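Local atomic coordinates of SufC protein (Thermus thermophilus, PDB entry 2D2E), a protein that binds and hydrolyses ATP as a cytoplasmic ABC-type ATPase of the Suf system, which probably serves iron-sulfur cluster assembly. Residues A[63-68]-A[162-167]. Sequence-based numbering, arbitrary orientation.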
loop_
_atom_site.group_PDB
_atom_site.type_symbol
_atom_site.label_atom_id
_atom_site.label_comp_id
_atom_site.label_asym_id
_atom_site.label_seq_id
_atom_site.Cartn_x
_atom_site.Cartn_y
_atom_site.Cartn_z
ATOM N N LEU A 63 -2.454 14.210 -5.429
ATOM C CA LEU A 63 -1.291 14.599 -6.235
ATOM C C LEU A 63 -0.129 13.656 -6.032
ATOM O O LEU A 63 0.268 13.410 -4.901
ATOM C CB LEU A 63 -0.816 16.000 -5.832
ATOM C CG LEU A 63 -1.900 17.077 -5.695
ATOM C CD1 LEU A 63 -1.320 18.343 -5.080
ATOM C CD2 LEU A 63 -2.480 17.363 -7.053
ATOM N N LEU A 64 0.418 13.139 -7.127
ATOM C CA LEU A 64 1.572 12.261 -7.043
ATOM C C LEU A 64 2.684 13.062 -7.714
ATOM O O LEU A 64 2.675 13.264 -8.934
ATOM C CB LEU A 64 1.303 10.949 -7.776
ATOM C CG LEU A 64 2.316 9.840 -7.474
ATOM C CD1 LEU A 64 1.732 8.478 -7.819
ATOM C CD2 LEU A 64 3.610 10.097 -8.249
ATOM N N ASP A 65 3.621 13.538 -6.902
ATOM C CA ASP A 65 4.728 14.370 -7.387
ATOM C C ASP A 65 4.226 15.542 -8.238
ATOM O O ASP A 65 4.728 15.810 -9.334
ATOM C CB ASP A 65 5.764 13.538 -8.151
ATOM C CG ASP A 65 6.513 12.563 -7.240
ATOM O OD1 ASP A 65 6.547 12.795 -6.008
ATOM O OD2 ASP A 65 7.069 11.576 -7.753
ATOM N N GLY A 66 3.222 16.236 -7.718
ATOM C CA GLY A 66 2.684 17.397 -8.407
ATOM C C GLY A 66 1.512 17.207 -9.350
ATOM O O GLY A 66 0.823 18.186 -9.658
ATOM N N GLU A 67 1.266 15.980 -9.809
ATOM C CA GLU A 67 0.161 15.734 -10.742
ATOM C C GLU A 67 -1.077 15.099 -10.114
ATOM O O GLU A 67 -0.978 14.118 -9.370
ATOM C CB GLU A 67 0.611 14.826 -11.882
ATOM C CG GLU A 67 1.917 15.183 -12.532
ATOM C CD GLU A 67 2.277 14.187 -13.609
ATOM O OE1 GLU A 67 1.549 14.129 -14.621
ATOM O OE2 GLU A 67 3.269 13.454 -13.440
ATOM N N ASN A 68 -2.245 15.646 -10.445
ATOM C CA ASN A 68 -3.525 15.142 -9.942
ATOM C C ASN A 68 -3.809 13.815 -10.653
ATOM O O ASN A 68 -3.859 13.759 -11.885
ATOM C CB ASN A 68 -4.628 16.178 -10.246
ATOM C CG ASN A 68 -5.985 15.831 -9.617
ATOM O OD1 ASN A 68 -6.973 16.540 -9.838
ATOM N ND2 ASN A 68 -6.040 14.759 -8.838
ATOM N N PRO A 162 7.755 0.568 -7.677
ATOM C CA PRO A 162 6.873 1.741 -7.668
ATOM C C PRO A 162 7.517 2.878 -6.870
ATOM O O PRO A 162 8.433 2.646 -6.080
ATOM C CB PRO A 162 5.622 1.221 -6.975
ATOM C CG PRO A 162 6.200 0.213 -6.003
ATOM C CD PRO A 162 7.236 -0.507 -6.816
ATOM N N THR A 163 7.045 4.101 -7.081
ATOM C CA THR A 163 7.557 5.247 -6.336
ATOM C C THR A 163 6.811 5.373 -5.030
ATOM O O THR A 163 7.396 5.743 -4.023
ATOM C CB THR A 163 7.385 6.533 -7.152
ATOM O OG1 THR A 163 8.135 6.402 -8.368
ATOM C CG2 THR A 163 7.882 7.739 -6.394
ATOM N N TYR A 164 5.504 5.097 -5.064
ATOM C CA TYR A 164 4.708 5.144 -3.842
ATOM C C TYR A 164 3.888 3.860 -3.744
ATOM O O TYR A 164 3.476 3.304 -4.753
ATOM C CB TYR A 164 3.724 6.317 -3.841
ATOM C CG TYR A 164 4.392 7.667 -3.818
ATOM C CD1 TYR A 164 4.636 8.365 -5.001
ATOM C CD2 TYR A 164 4.808 8.227 -2.615
ATOM C CE1 TYR A 164 5.279 9.595 -4.987
ATOM C CE2 TYR A 164 5.458 9.462 -2.590
ATOM C CZ TYR A 164 5.683 10.135 -3.782
ATOM O OH TYR A 164 6.311 11.365 -3.742
ATOM N N ALA A 165 3.669 3.395 -2.523
ATOM C CA ALA A 165 2.845 2.208 -2.303
ATOM C C ALA A 165 1.931 2.434 -1.121
ATOM O O ALA A 165 2.364 2.897 -0.067
ATOM C CB ALA A 165 3.724 0.969 -2.042
ATOM N N VAL A 166 0.669 2.066 -1.302
ATOM C CA VAL A 166 -0.344 2.202 -0.245
ATOM C C VAL A 166 -0.692 0.758 0.058
ATOM O O VAL A 166 -1.208 0.048 -0.825
ATOM C CB VAL A 166 -1.590 2.957 -0.763
ATOM C CG1 VAL A 166 -2.673 3.026 0.344
ATOM C CG2 VAL A 166 -1.205 4.359 -1.181
ATOM N N LEU A 167 -0.370 0.314 1.270
ATOM C CA LEU A 167 -0.587 -1.081 1.669
ATOM C C LEU A 167 -1.560 -1.203 2.807
ATOM O O LEU A 167 -1.245 -0.830 3.941
ATOM C CB LEU A 167 0.742 -1.692 2.087
ATOM C CG LEU A 167 1.777 -1.511 0.977
ATOM C CD1 LEU A 167 3.110 -2.047 1.470
ATOM C CD2 LEU A 167 1.326 -2.227 -0.290
#
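The phenol of Y164 reaches across to the hairpin turn after strand 60-64 and gives its hydroxyl proton to D65. The bond from Y164 OH to D65 OD1 is 2.7 Å long. It meets OD1 on the syn side, 28° out of the carboxylate plane. The carboxylate sits at the edge of the ring, and the two planes stand 60° apart. D65 CG lies beside its own backbone N (chi1 -68°), which brings the carboxylate round to the tyrosine. L64 meets the ring obliquely, beside CD1 and CE1. Its CD2 approaches Y164 CE1 to 3.7 Å, and its CG is equally near Y164 CD1. The leucine and the tyrosine run past each other in opposite directions. T163 adds a looser touch, with CG2 4.2 Å from D65 OD2. The turn from L64 to E67 is type I', closed by a backbone bond from E67 N to L64 O, with L64 N returning one to E67 O. Both carboxylate oxygens have further partners: OD1 takes a hydrogen bond from S2 N, and OD2 a salt bridge from K28. A phenylalanine in place of Y164 would probably keep the leucine contact but leave OD1 without its phenol donor. The contact joins the antiparallel sheet of this ABC ATPase domain to strand 164-168, an outermost strand of the mixed sheet. L4 of strand 3-13 also packs on Y164, while helix 148-160 touches the neighbouring A165.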